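Local coordinates for protein type VI secretion system component (Escherichia coli O6, PDB 2P5Z) that is a component of the type VI secretion system, structurally similar to the T4 phage tail proteins gp27 and gp5, and probably forms part of the spike complex at the tip of the apparatus, at residues T173-W185 / Y371-M383. Residues are numbered along the deposited sequence; the frame is centred on the assembly and turned at random.
Sequences TFVSRLLSEVGIW and YGYRPALIPRPVM
Ile378 packs on Arg177 in a contact that illustrates how an extended linker, without forming a strand, can be held along a helix by side chains of several kinds. The apolar part comes first. Ile378 points toward the helix: its CG2 branch meets Arg177 CB and Thr173 CG2, while its CD1 lies 3.8 Å from Ser176 CB. Farther along, Trp185 and Tyr373 make a T-shaped pair with planes at 90°; the CD2 edge of the tyrosine stands over the indole face, 3.6 Å from Trp185 CG, and Pro375 CG packs against Trp185 CB.

Charged groups gather at the other end. Arg177, Glu181 and Arg380 form a salt-bridge network, tentative because Glu181 is modelled in two conformers. In one of them Glu181 OE2 makes a weak salt bridge with Arg380 NE (3.2 Å), the carboxylate and guanidinium planes 17° apart, and OE1 is weakly bridged by Arg177 NH1. The stronger salt bridges go elsewhere, Arg177 to Glu169 and Arg380 to Asp462. The Arg177 chain, bent at chi3 (63°), lays one guanidinium face against Pro381 CD.

Polar bonds complete the seam. Ser180 OG donates to Arg177 O at 3.1 Å and weakly accepts from Ile378 N, tying linker backbone to helix, and a water donates to both Ser180 O and Pro375 O. Gly183 is the positive-phi residue of a Schellman motif ending the helix; Arg374 NH1 lies closer to its carbonyl O than a normal bond allows, so that bond is doubtful, but the guanidinium also pairs with Glu304 and bonds Asp203 O.

Helix 171-182 turns its other side to helix 131-140 and strand 161-166, whereas helix 298-308 touches Tyr373 and Leu377, and the linker runs on from strand 359-366 toward strand 387-391.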
loop_
_atom_site.group_PDB
_atom_site.type_symbol
_atom_site.label_atom_id
_atom_site.label_comp_id
_atom_site.label_asym_id
_atom_site.label_seq_id
_atom_site.Cartn_x
_atom_site.Cartn_y
_atom_site.Cartn_z
ATOM N N THR A 173 7.071 2.775 16.201
ATOM C CA THR A 173 5.775 2.226 15.866
ATOM C C THR A 173 5.116 1.642 17.112
ATOM O O THR A 173 3.938 1.942 17.394
ATOM C CB THR A 173 5.898 1.160 14.792
ATOM O OG1 THR A 173 6.588 1.712 13.671
ATOM C CG2 THR A 173 4.515 0.649 14.351
ATOM N N PHE A 174 5.904 0.876 17.882
ATOM C CA PHE A 174 5.414 0.221 19.099
ATOM C C PHE A 174 4.862 1.216 20.108
ATOM O O PHE A 174 3.710 1.082 20.576
ATOM C CB PHE A 174 6.533 -0.603 19.746
ATOM C CG PHE A 174 6.111 -1.321 21.001
ATOM C CD1 PHE A 174 5.010 -2.183 20.996
ATOM C CD2 PHE A 174 6.811 -1.139 22.183
ATOM C CE1 PHE A 174 4.609 -2.825 22.143
ATOM C CE2 PHE A 174 6.423 -1.798 23.341
ATOM C CZ PHE A 174 5.323 -2.638 23.322
ATOM N N VAL A 175 5.682 2.220 20.415
ATOM C CA VAL A 175 5.316 3.263 21.362
ATOM C C VAL A 175 4.074 4.028 20.912
ATOM O O VAL A 175 3.139 4.218 21.702
ATOM C CB VAL A 175 6.509 4.212 21.620
ATOM C CG1 VAL A 175 6.050 5.527 22.214
ATOM C CG2 VAL A 175 7.534 3.532 22.555
ATOM N N SER A 176 4.040 4.399 19.629
ATOM C CA SER A 176 2.950 5.202 19.086
ATOM C C SER A 176 1.656 4.411 19.091
ATOM O O SER A 176 0.606 4.956 19.450
ATOM C CB SER A 176 3.278 5.689 17.676
ATOM O OG SER A 176 4.542 6.337 17.637
ATOM N N ARG A 177 1.741 3.123 18.737
ATOM C CA ARG A 177 0.591 2.220 18.817
ATOM C C ARG A 177 0.015 2.135 20.235
ATOM O O ARG A 177 -1.202 2.288 20.419
ATOM C CB ARG A 177 0.950 0.827 18.320
ATOM C CG ARG A 177 -0.218 -0.135 18.397
ATOM C CD ARG A 177 0.006 -1.449 17.639
ATOM N NE ARG A 177 1.105 -2.270 18.155
ATOM C CZ ARG A 177 1.065 -2.995 19.282
ATOM N NH1 ARG A 177 -0.019 -3.005 20.060
ATOM N NH2 ARG A 177 2.129 -3.710 19.634
ATOM N N LEU A 178 0.886 1.946 21.231
ATOM C CA LEU A 178 0.429 1.839 22.618
ATOM C C LEU A 178 -0.243 3.107 23.095
ATOM O O LEU A 178 -1.315 3.043 23.709
ATOM C CB LEU A 178 1.570 1.491 23.588
ATOM C CG LEU A 178 2.354 0.169 23.590
ATOM C CD1 LEU A 178 3.128 0.080 24.869
ATOM C CD2 LEU A 178 1.488 -1.062 23.416
ATOM N N LEU A 179 0.384 4.254 22.818
ATOM C CA LEU A 179 -0.202 5.542 23.182
ATOM C C LEU A 179 -1.524 5.794 22.457
ATOM O O LEU A 179 -2.481 6.286 23.057
ATOM C CB LEU A 179 0.761 6.663 22.883
ATOM C CG LEU A 179 2.096 6.638 23.627
ATOM C CD1 LEU A 179 2.982 7.704 23.020
ATOM C CD2 LEU A 179 1.922 6.862 25.123
ATOM N N SER A 180 -1.602 5.416 21.184
ATOM C CA SER A 180 -2.810 5.730 20.422
ATOM C C SER A 180 -4.008 4.865 20.801
ATOM O O SER A 180 -5.146 5.362 20.800
ATOM C CB SER A 180 -2.576 5.659 18.918
ATOM O OG SER A 180 -2.596 4.317 18.480
ATOM N N GLU A 181 -3.746 3.592 21.120
ATOM C CA GLU A 181 -4.793 2.632 21.490
ATOM C C GLU A 181 -5.515 3.088 22.749
ATOM O O GLU A 181 -6.693 2.816 22.937
ATOM C CB GLU A 181 -4.206 1.226 21.671
ATOM C CG GLU A 181 -4.294 0.336 20.427
ATOM C CD GLU A 181 -3.219 -0.747 20.356
ATOM O OE1 GLU A 181 -2.400 -0.857 21.281
ATOM O OE2 GLU A 181 -3.174 -1.480 19.348
ATOM N N VAL A 182 -4.803 3.843 23.572
ATOM C CA VAL A 182 -5.296 4.330 24.840
ATOM C C VAL A 182 -5.545 5.854 24.749
ATOM O O VAL A 182 -6.061 6.488 25.677
ATOM C CB VAL A 182 -4.254 3.914 25.900
ATOM C CG1 VAL A 182 -3.544 5.088 26.514
ATOM C CG2 VAL A 182 -4.843 2.948 26.913
ATOM N N GLY A 183 -5.194 6.432 23.595
ATOM C CA GLY A 183 -5.540 7.815 23.290
ATOM C C GLY A 183 -4.677 8.879 23.944
ATOM O O GLY A 183 -5.140 9.999 24.167
ATOM N N ILE A 184 -3.435 8.531 24.269
ATOM C CA ILE A 184 -2.474 9.504 24.783
ATOM C C ILE A 184 -1.815 10.149 23.571
ATOM O O ILE A 184 -1.574 9.497 22.551
ATOM C CB ILE A 184 -1.392 8.841 25.705
ATOM C CG1 ILE A 184 -2.001 8.403 27.035
ATOM C CG2 ILE A 184 -0.230 9.791 26.037
ATOM C CD1 ILE A 184 -1.060 7.532 27.867
ATOM N N TRP A 185 -1.545 11.442 23.670
ATOM C CA TRP A 185 -0.891 12.139 22.586
ATOM C C TRP A 185 0.309 12.923 23.057
ATOM O O TRP A 185 0.457 13.206 24.248
ATOM C CB TRP A 185 -1.865 13.054 21.849
ATOM C CG TRP A 185 -2.592 14.036 22.694
ATOM C CD1 TRP A 185 -3.769 13.831 23.354
ATOM C CD2 TRP A 185 -2.230 15.395 22.932
ATOM N NE1 TRP A 185 -4.153 14.978 24.011
ATOM C CE2 TRP A 185 -3.225 15.955 23.769
ATOM C CE3 TRP A 185 -1.155 16.194 22.537
ATOM C CZ2 TRP A 185 -3.184 17.281 24.208
ATOM C CZ3 TRP A 185 -1.113 17.527 22.980
ATOM C CH2 TRP A 185 -2.121 18.050 23.805
ATOM N N TYR A 371 -15.255 16.471 23.860
ATOM C CA TYR A 371 -14.191 15.592 23.344
ATOM C C TYR A 371 -12.849 16.304 23.248
ATOM O O TYR A 371 -12.792 17.523 23.361
ATOM C CB TYR A 371 -14.553 14.920 22.016
ATOM C CG TYR A 371 -14.448 15.750 20.763
ATOM C CD1 TYR A 371 -15.425 16.687 20.447
ATOM C CD2 TYR A 371 -13.416 15.548 19.856
ATOM C CE1 TYR A 371 -15.357 17.429 19.288
ATOM C CE2 TYR A 371 -13.341 16.287 18.686
ATOM C CZ TYR A 371 -14.318 17.229 18.411
ATOM O OH TYR A 371 -14.271 17.977 17.253
ATOM N N GLY A 372 -11.777 15.531 23.055
ATOM C CA GLY A 372 -10.413 16.067 22.950
ATOM C C GLY A 372 -9.666 15.501 21.754
ATOM O O GLY A 372 -10.231 14.721 20.978
ATOM N N TYR A 373 -8.402 15.898 21.587
ATOM C CA TYR A 373 -7.593 15.376 20.483
ATOM C C TYR A 373 -7.246 13.919 20.745
ATOM O O TYR A 373 -6.984 13.546 21.885
ATOM C CB TYR A 373 -6.310 16.199 20.247
ATOM C CG TYR A 373 -5.387 15.552 19.228
ATOM C CD1 TYR A 373 -5.651 15.627 17.862
ATOM C CD2 TYR A 373 -4.279 14.815 19.638
ATOM C CE1 TYR A 373 -4.813 14.997 16.935
ATOM C CE2 TYR A 373 -3.456 14.188 18.731
ATOM C CZ TYR A 373 -3.719 14.279 17.390
ATOM O OH TYR A 373 -2.863 13.634 16.524
ATOM N N ARG A 374 -7.268 13.107 19.688
ATOM C CA ARG A 374 -6.895 11.703 19.740
ATOM C C ARG A 374 -6.180 11.371 18.435
ATOM O O ARG A 374 -6.678 11.709 17.363
ATOM C CB ARG A 374 -8.134 10.793 19.854
ATOM C CG ARG A 374 -9.009 10.969 21.092
ATOM C CD ARG A 374 -8.312 10.594 22.402
ATOM N NE ARG A 374 -8.991 11.224 23.533
ATOM C CZ ARG A 374 -8.410 11.523 24.691
ATOM N NH1 ARG A 374 -7.108 11.263 24.891
ATOM N NH2 ARG A 374 -9.130 12.104 25.652
ATOM N N PRO A 375 -5.019 10.701 18.509
ATOM C CA PRO A 375 -4.266 10.355 17.309
ATOM C C PRO A 375 -4.877 9.191 16.561
ATOM O O PRO A 375 -5.711 8.472 17.106
ATOM C CB PRO A 375 -2.888 9.939 17.855
ATOM C CG PRO A 375 -2.907 10.257 19.305
ATOM C CD PRO A 375 -4.322 10.277 19.730
ATOM N N ALA A 376 -4.449 9.010 15.319
ATOM C CA ALA A 376 -4.842 7.855 14.545
ATOM C C ALA A 376 -4.329 6.564 15.202
ATOM O O ALA A 376 -3.217 6.498 15.739
ATOM C CB ALA A 376 -4.337 7.975 13.089
ATOM N N LEU A 377 -5.187 5.557 15.153
ATOM C CA LEU A 377 -4.958 4.244 15.696
ATOM C C LEU A 377 -3.954 3.524 14.793
ATOM O O LEU A 377 -4.237 3.315 13.620
ATOM C CB LEU A 377 -6.312 3.546 15.662
ATOM C CG LEU A 377 -6.789 2.369 16.501
ATOM C CD1 LEU A 377 -6.420 1.057 15.812
ATOM C CD2 LEU A 377 -6.257 2.458 17.918
ATOM N N ILE A 378 -2.777 3.180 15.323
ATOM C CA ILE A 378 -1.811 2.370 14.583
ATOM C C ILE A 378 -2.213 0.904 14.738
ATOM O O ILE A 378 -2.345 0.410 15.859
ATOM C CB ILE A 378 -0.358 2.592 15.093
ATOM C CG1 ILE A 378 0.157 3.973 14.698
ATOM C CG2 ILE A 378 0.614 1.596 14.509
ATOM C CD1 ILE A 378 0.108 4.954 15.797
ATOM N N PRO A 379 -2.429 0.204 13.616
ATOM C CA PRO A 379 -2.887 -1.191 13.635
ATOM C C PRO A 379 -1.935 -2.136 14.364
ATOM O O PRO A 379 -0.714 -1.935 14.346
ATOM C CB PRO A 379 -2.939 -1.568 12.145
ATOM C CG PRO A 379 -2.069 -0.568 11.457
ATOM C CD PRO A 379 -2.227 0.700 12.246
ATOM N N ARG A 380 -2.506 -3.153 15.007
ATOM C CA ARG A 380 -1.735 -4.167 15.718
ATOM C C ARG A 380 -1.014 -5.074 14.738
ATOM O O ARG A 380 -1.507 -5.307 13.643
ATOM C CB ARG A 380 -2.665 -4.981 16.611
ATOM C CG ARG A 380 -2.543 -4.588 18.050
ATOM C CD ARG A 380 -3.676 -5.080 18.916
ATOM N NE ARG A 380 -3.527 -4.489 20.239
ATOM C CZ ARG A 380 -2.821 -5.039 21.226
ATOM N NH1 ARG A 380 -2.218 -6.209 21.058
ATOM N NH2 ARG A 380 -2.720 -4.422 22.395
ATOM N N PRO A 381 0.167 -5.572 15.109
ATOM C CA PRO A 381 0.781 -6.546 14.213
ATOM C C PRO A 381 -0.034 -7.856 14.172
ATOM O O PRO A 381 -0.691 -8.236 15.163
ATOM C CB PRO A 381 2.174 -6.762 14.814
ATOM C CG PRO A 381 2.079 -6.319 16.211
ATOM C CD PRO A 381 0.991 -5.295 16.299
ATOM N N VAL A 382 -0.032 -8.503 13.013
ATOM C CA VAL A 382 -0.883 -9.654 12.808
ATOM C C VAL A 382 -0.028 -10.901 12.989
ATOM O O VAL A 382 0.962 -11.098 12.262
ATOM C CB VAL A 382 -1.580 -9.576 11.432
ATOM C CG1 VAL A 382 -2.261 -10.876 11.070
ATOM C CG2 VAL A 382 -2.603 -8.427 11.435
ATOM N N MET A 383 -0.372 -11.701 14.003
ATOM C CA MET A 383 0.428 -12.873 14.345
ATOM C C MET A 383 -0.125 -14.093 13.636
ATOM O O MET A 383 -1.093 -14.709 14.091
ATOM C CB MET A 383 0.477 -13.106 15.853
ATOM C CG MET A 383 1.017 -11.926 16.649
ATOM S SD MET A 383 2.777 -11.671 16.434
ATOM C CE MET A 383 2.801 -9.943 16.708
HETATM O O HOH W 1 -6.606 7.601 19.491
#